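Local structure of protein GLB-12 (Caenorhabditis elegans, 4BJA) at residues A[19-29]-A[113-121]. The protein binds heme b through two axial histidines, is probably a redox-signalling globin and may bind oxygen. The protein carries 1 engineered substitution. Numbering follows the deposited sequence. Where two conformers were deposited one is given.
Sequences WVGNESENPFD and LTGAWQLVR. With SO4 (sulfate ion), chain C.
Trp117 turns its CG away from its own backbone N (chi1 -167°), which sends the indole off helix 113-126 into the curl of 19-29; Asn26, with CG likewise opposite its N (chi1 -177°), slides its amide back along that ring. One indole face carries two CH-pi contacts: Asn26 CA lies 3.7 Å from the centroid of the six-membered ring of Trp117, and Pro27 CD sits over the five-membered ring. Trp19 meets the far end of the indole obliquely, its CD2 3.5 Å from Trp117 CH2, while Gly21 O approaches the ring edge at CE3. Asn26, N-cap of helix 27-30, divides its amide: OD1 accepts from Phe28 N and ND2 gives a weak bond to Leu113 O. In this globin fold, the N-terminal extension thus packs on the helix that leads to axial His127, and Gln202 of helix 185-214 accepts from Trp117 NE1. Cut back to an alanine, Trp117 would probably leave a gap beneath Asn26 and Pro27 and Trp19 without its ring partner. Gln118 NE2 reaches Val20 O at 2.9 Å, nearly straight (166°). Trp19 CD1 stands 3.6 Å from Arg121 CZ, over the guanidinium, whose NE and NH2 hold a sulfate, probably from the crystallisation liquor, that Arg125 also binds.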
ATOM      1  N   TRP A  19      -4.889  -3.044  10.722  1.00 29.01           N
ATOM      2  CA  TRP A  19      -6.066  -3.003   9.804  1.00 28.56           C
ATOM      3  C   TRP A  19      -6.963  -4.166  10.077  1.00 29.70           C
ATOM      4  O   TRP A  19      -6.503  -5.317  10.169  1.00 31.53           O
ATOM      5  CB  TRP A  19      -5.636  -3.140   8.342  1.00 28.15           C
ATOM      6  CG  TRP A  19      -4.651  -2.115   7.907  1.00 26.28           C
ATOM      7  CD1 TRP A  19      -3.314  -2.305   7.702  1.00 26.48           C
ATOM      8  CD2 TRP A  19      -4.920  -0.744   7.607  1.00 24.99           C
ATOM      9  NE1 TRP A  19      -2.727  -1.124   7.311  1.00 24.57           N
ATOM     10  CE2 TRP A  19      -3.694  -0.150   7.239  1.00 23.46           C
ATOM     11  CE3 TRP A  19      -6.086   0.045   7.599  1.00 24.55           C
ATOM     12  CZ2 TRP A  19      -3.588   1.203   6.873  1.00 24.83           C
ATOM     13  CZ3 TRP A  19      -5.979   1.386   7.248  1.00 26.50           C
ATOM     14  CH2 TRP A  19      -4.742   1.951   6.878  1.00 25.86           C
ATOM     15  N   VAL A  20      -8.251  -3.888  10.133  1.00 29.75           N
ATOM     16  CA  VAL A  20      -9.252  -4.952  10.208  1.00 30.41           C
ATOM     17  C   VAL A  20      -9.279  -5.730   8.905  1.00 29.39           C
ATOM     18  O   VAL A  20      -9.322  -6.979   8.919  1.00 30.30           O
ATOM     19  CB  VAL A  20     -10.632  -4.357  10.511  1.00 30.26           C
ATOM     20  CG1 VAL A  20     -11.742  -5.394  10.340  1.00 32.61           C
ATOM     21  CG2 VAL A  20     -10.632  -3.791  11.922  1.00 32.14           C
ATOM     22  N   GLY A  21      -9.204  -5.001   7.791  1.00 27.41           N
ATOM     23  CA  GLY A  21      -9.291  -5.574   6.437  1.00 26.13           C
ATOM     24  C   GLY A  21     -10.382  -5.002   5.544  1.00 25.24           C
ATOM     25  O   GLY A  21     -10.302  -5.084   4.297  1.00 23.68           O
ATOM     26  N   ASN A  22     -11.414  -4.423   6.170  1.00 24.54           N
ATOM     27  CA  ASN A  22     -12.531  -3.892   5.413  1.00 24.98           C
ATOM     28  C   ASN A  22     -12.410  -2.424   5.077  1.00 24.62           C
ATOM     29  O   ASN A  22     -13.323  -1.844   4.478  1.00 25.58           O
ATOM     30  CB  ASN A  22     -13.875  -4.174   6.137  1.00 25.14           C
ATOM     31  CG  ASN A  22     -13.977  -3.477   7.453  1.00 28.12           C
ATOM     32  OD1 ASN A  22     -13.002  -2.932   7.978  1.00 28.31           O
ATOM     33  ND2 ASN A  22     -15.193  -3.481   8.017  1.00 32.37           N
ATOM     34  N   GLU A  23     -11.256  -1.826   5.377  1.00 24.04           N
ATOM     35  CA  GLU A  23     -11.107  -0.383   5.175  1.00 23.14           C
ATOM     36  C   GLU A  23     -11.040   0.034   3.691  1.00 23.82           C
ATOM     37  O   GLU A  23     -10.642  -0.741   2.820  1.00 23.84           O
ATOM     38  CB  GLU A  23      -9.835   0.109   5.897  1.00 23.46           C
ATOM     39  CG  GLU A  23      -9.873   0.026   7.472  1.00 23.65           C
ATOM     40  CD  GLU A  23      -9.387  -1.302   8.061  1.00 27.23           C
ATOM     41  OE1 GLU A  23      -9.284  -2.304   7.302  1.00 27.78           O
ATOM     42  OE2 GLU A  23      -9.101  -1.344   9.303  1.00 26.83           O
ATOM     43  N   SER A  24     -11.374   1.297   3.420  1.00 23.57           N
ATOM     44  CA  SER A  24     -11.315   1.826   2.065  0.50 24.06           C
ATOM     45  C   SER A  24      -9.873   2.004   1.558  1.00 24.20           C
ATOM     46  O   SER A  24      -9.664   2.229   0.377  1.00 27.13           O
ATOM     47  CB  SER A  24     -12.076   3.175   1.976  0.50 25.22           C
ATOM     48  OG  SER A  24     -11.541   4.075   2.912  0.50 26.25           O
ATOM     49  N   GLU A  25      -8.881   1.857   2.432  1.00 21.27           N
ATOM     50  CA  GLU A  25      -7.495   2.100   2.026  1.00 20.87           C
ATOM     51  C   GLU A  25      -6.841   0.828   1.503  1.00 20.18           C
ATOM     52  O   GLU A  25      -5.654   0.805   1.232  1.00 21.98           O
ATOM     53  CB  GLU A  25      -6.679   2.670   3.189  1.00 22.05           C
ATOM     54  CG  GLU A  25      -7.217   4.019   3.653  1.00 23.07           C
ATOM     55  CD  GLU A  25      -8.215   3.923   4.813  1.00 26.94           C
ATOM     56  OE1 GLU A  25      -8.773   2.879   5.060  1.00 28.99           O
ATOM     57  OE2 GLU A  25      -8.441   4.931   5.482  1.00 32.31           O
ATOM     58  N   ASN A  26      -7.644  -0.207   1.322  1.00 17.88           N
ATOM     59  CA  ASN A  26      -7.124  -1.540   0.873  1.00 16.67           C
ATOM     60  C   ASN A  26      -6.370  -1.378  -0.463  1.00 16.60           C
ATOM     61  O   ASN A  26      -6.965  -0.981  -1.435  1.00 16.69           O
ATOM     62  CB  ASN A  26      -8.386  -2.393   0.635  1.00 16.89           C
ATOM     63  CG  ASN A  26      -8.112  -3.800   0.234  1.00 17.92           C
ATOM     64  OD1 ASN A  26      -7.078  -4.133  -0.379  1.00 17.98           O
ATOM     65  ND2 ASN A  26      -9.077  -4.660   0.521  1.00 17.57           N
ATOM     66  N   PRO A  27      -5.065  -1.704  -0.523  1.00 17.68           N
ATOM     67  CA  PRO A  27      -4.314  -1.385  -1.748  1.00 17.73           C
ATOM     68  C   PRO A  27      -4.721  -2.267  -2.905  1.00 17.56           C
ATOM     69  O   PRO A  27      -4.488  -1.910  -4.034  1.00 18.68           O
ATOM     70  CB  PRO A  27      -2.849  -1.621  -1.356  1.00 17.88           C
ATOM     71  CG  PRO A  27      -2.940  -2.650  -0.234  1.00 18.15           C
ATOM     72  CD  PRO A  27      -4.204  -2.229   0.542  1.00 18.64           C
ATOM     73  N   PHE A  28      -5.353  -3.409  -2.624  1.00 18.45           N
ATOM     74  CA  PHE A  28      -5.827  -4.248  -3.703  1.00 19.13           C
ATOM     75  C   PHE A  28      -7.038  -3.627  -4.366  1.00 20.83           C
ATOM     76  O   PHE A  28      -7.372  -3.950  -5.503  1.00 23.73           O
ATOM     77  CB  PHE A  28      -6.141  -5.678  -3.205  1.00 19.08           C
ATOM     78  CG  PHE A  28      -4.940  -6.420  -2.791  1.00 17.51           C
ATOM     79  CD1 PHE A  28      -4.125  -6.982  -3.771  1.00 16.59           C
ATOM     80  CD2 PHE A  28      -4.574  -6.511  -1.450  1.00 18.19           C
ATOM     81  CE1 PHE A  28      -2.950  -7.648  -3.394  1.00 18.01           C
ATOM     82  CE2 PHE A  28      -3.408  -7.171  -1.057  1.00 19.46           C
ATOM     83  CZ  PHE A  28      -2.595  -7.746  -2.060  1.00 18.07           C
ATOM     84  N   ASP A  29      -7.740  -2.759  -3.649  1.00 20.48           N
ATOM     85  CA  ASP A  29      -8.802  -2.031  -4.314  1.00 22.66           C
ATOM     86  C   ASP A  29      -8.272  -0.796  -4.999  1.00 23.27           C
ATOM     87  O   ASP A  29      -8.868  -0.358  -5.970  1.00 28.55           O
ATOM     88  CB  ASP A  29      -9.922  -1.695  -3.312  1.00 23.69           C
ATOM     89  CG  ASP A  29     -11.171  -1.130  -4.007  1.00 28.48           C
ATOM     90  OD1 ASP A  29     -11.440  -1.450  -5.191  1.00 31.70           O
ATOM     91  OD2 ASP A  29     -11.872  -0.321  -3.363  1.00 37.27           O
ATOM     92  N   LEU A 113     -12.750  -8.242  -1.334  1.00 18.10           N
ATOM     93  CA  LEU A 113     -11.502  -7.490  -1.269  0.50 17.69           C
ATOM     94  C   LEU A 113     -10.973  -7.498   0.181  1.00 17.50           C
ATOM     95  O   LEU A 113      -9.761  -7.516   0.406  1.00 17.63           O
ATOM     96  CB  LEU A 113     -11.697  -6.079  -1.863  0.50 17.94           C
ATOM     97  CG  LEU A 113     -12.330  -6.061  -3.275  0.50 18.21           C
ATOM     98  CD1 LEU A 113     -12.159  -4.708  -3.963  0.50 22.79           C
ATOM     99  CD2 LEU A 113     -11.769  -7.189  -4.212  0.50 22.25           C
ATOM    100  N   THR A 114     -11.883  -7.504   1.163  1.00 18.20           N
ATOM    101  CA  THR A 114     -11.512  -7.613   2.553  1.00 17.97           C
ATOM    102  C   THR A 114     -10.766  -8.903   2.828  1.00 18.12           C
ATOM    103  O   THR A 114      -9.688  -8.880   3.393  1.00 17.77           O
ATOM    104  CB  THR A 114     -12.785  -7.533   3.454  1.00 19.13           C
ATOM    105  OG1 THR A 114     -13.281  -6.198   3.346  1.00 20.48           O
ATOM    106  CG2 THR A 114     -12.455  -7.832   4.903  1.00 20.64           C
ATOM    107  N   GLY A 115     -11.331 -10.019   2.390  1.00 18.62           N
ATOM    108  CA  GLY A 115     -10.685 -11.311   2.653  1.00 18.43           C
ATOM    109  C   GLY A 115      -9.344 -11.414   1.933  1.00 18.76           C
ATOM    110  O   GLY A 115      -8.421 -12.007   2.441  1.00 19.78           O
ATOM    111  N   ALA A 116      -9.235 -10.799   0.766  1.00 18.62           N
ATOM    112  CA  ALA A 116      -7.963 -10.848  -0.001  1.00 18.46           C
ATOM    113  C   ALA A 116      -6.889 -10.110   0.785  1.00 17.47           C
ATOM    114  O   ALA A 116      -5.777 -10.638   1.008  1.00 16.86           O
ATOM    115  CB  ALA A 116      -8.139 -10.232  -1.343  1.00 19.21           C
ATOM    116  N   TRP A 117      -7.191  -8.889   1.220  1.00 16.79           N
ATOM    117  CA  TRP A 117      -6.203  -8.130   1.997  1.00 15.64           C
ATOM    118  C   TRP A 117      -5.870  -8.823   3.309  1.00 16.23           C
ATOM    119  O   TRP A 117      -4.691  -8.918   3.726  1.00 16.54           O
ATOM    120  CB  TRP A 117      -6.737  -6.692   2.180  1.00 16.78           C
ATOM    121  CG  TRP A 117      -5.741  -5.708   2.675  1.00 17.28           C
ATOM    122  CD1 TRP A 117      -4.347  -5.748   2.562  1.00 18.48           C
ATOM    123  CD2 TRP A 117      -6.057  -4.476   3.306  1.00 18.24           C
ATOM    124  NE1 TRP A 117      -3.811  -4.599   3.121  1.00 17.15           N
ATOM    125  CE2 TRP A 117      -4.839  -3.816   3.596  1.00 18.53           C
ATOM    126  CE3 TRP A 117      -7.270  -3.868   3.673  1.00 18.33           C
ATOM    127  CZ2 TRP A 117      -4.795  -2.555   4.218  1.00 19.85           C
ATOM    128  CZ3 TRP A 117      -7.218  -2.603   4.308  1.00 19.82           C
ATOM    129  CH2 TRP A 117      -5.989  -1.975   4.565  1.00 20.94           C
ATOM    130  N   GLN A 118      -6.907  -9.328   3.989  1.00 15.91           N
ATOM    131  CA  GLN A 118      -6.678 -10.020   5.259  1.00 17.42           C
ATOM    132  C   GLN A 118      -5.752 -11.247   5.088  1.00 17.26           C
ATOM    133  O   GLN A 118      -4.892 -11.499   5.939  1.00 19.09           O
ATOM    134  CB  GLN A 118      -7.984 -10.510   5.869  1.00 18.23           C
ATOM    135  CG  GLN A 118      -8.833  -9.363   6.489  1.00 19.99           C
ATOM    136  CD  GLN A 118     -10.228  -9.857   6.879  1.00 24.10           C
ATOM    137  OE1 GLN A 118     -10.695 -10.888   6.390  1.00 25.88           O
ATOM    138  NE2 GLN A 118     -10.890  -9.123   7.747  1.00 25.51           N
ATOM    139  N   LEU A 119      -5.981 -12.005   4.024  1.00 17.17           N
ATOM    140  CA  LEU A 119      -5.155 -13.200   3.697  1.00 17.13           C
ATOM    141  C   LEU A 119      -3.696 -12.789   3.550  1.00 17.61           C
ATOM    142  O   LEU A 119      -2.788 -13.418   4.134  1.00 17.83           O
ATOM    143  CB  LEU A 119      -5.675 -13.891   2.432  1.00 17.78           C
ATOM    144  CG  LEU A 119      -4.771 -15.053   1.914  1.00 21.07           C
ATOM    145  CD1 LEU A 119      -4.638 -16.183   2.936  1.00 23.92           C
ATOM    146  CD2 LEU A 119      -5.299 -15.610   0.608  1.00 24.18           C
ATOM    147  N   VAL A 120      -3.464 -11.721   2.816  1.00 16.21           N
ATOM    148  CA  VAL A 120      -2.053 -11.340   2.562  1.00 17.42           C
ATOM    149  C   VAL A 120      -1.375 -10.864   3.851  1.00 17.33           C
ATOM    150  O   VAL A 120      -0.261 -11.281   4.172  1.00 17.97           O
ATOM    151  CB  VAL A 120      -1.965 -10.282   1.459  1.00 16.68           C
ATOM    152  CG1 VAL A 120      -0.517  -9.814   1.287  1.00 18.48           C
ATOM    153  CG2 VAL A 120      -2.557 -10.796   0.143  1.00 18.03           C
ATOM    154  N   ARG A 121      -2.057 -10.038   4.646  1.00 17.17           N
ATOM    155  CA  ARG A 121      -1.441  -9.559   5.865  1.00 18.01           C
ATOM    156  C   ARG A 121      -1.273 -10.688   6.896  1.00 18.44           C
ATOM    157  O   ARG A 121      -0.268 -10.717   7.588  1.00 19.65           O
ATOM    158  CB  ARG A 121      -2.219  -8.352   6.393  1.00 19.88           C
ATOM    159  CG  ARG A 121      -2.071  -7.173   5.420  1.00 21.47           C
ATOM    160  CD  ARG A 121      -2.367  -5.837   5.996  1.00 25.73           C
ATOM    161  NE  ARG A 121      -1.490  -5.437   7.088  1.00 25.35           N
ATOM    162  CZ  ARG A 121      -0.545  -4.491   7.032  1.00 24.25           C
ATOM    163  NH1 ARG A 121      -0.231  -3.848   5.902  1.00 24.82           N
ATOM    164  NH2 ARG A 121       0.101  -4.195   8.143  1.00 25.81           N
TER
HETATM  165  S   SO4 C1216      -1.991  -6.009  10.412  1.00 47.18           S
HETATM  166  O1  SO4 C1216      -1.109  -4.853  10.608  1.00 48.04           O
HETATM  167  O2  SO4 C1216      -1.202  -7.022   9.729  1.00 46.71           O
HETATM  168  O3  SO4 C1216      -2.458  -6.495  11.695  1.00 48.33           O
HETATM  169  O4  SO4 C1216      -3.164  -5.664   9.589  1.00 46.98           O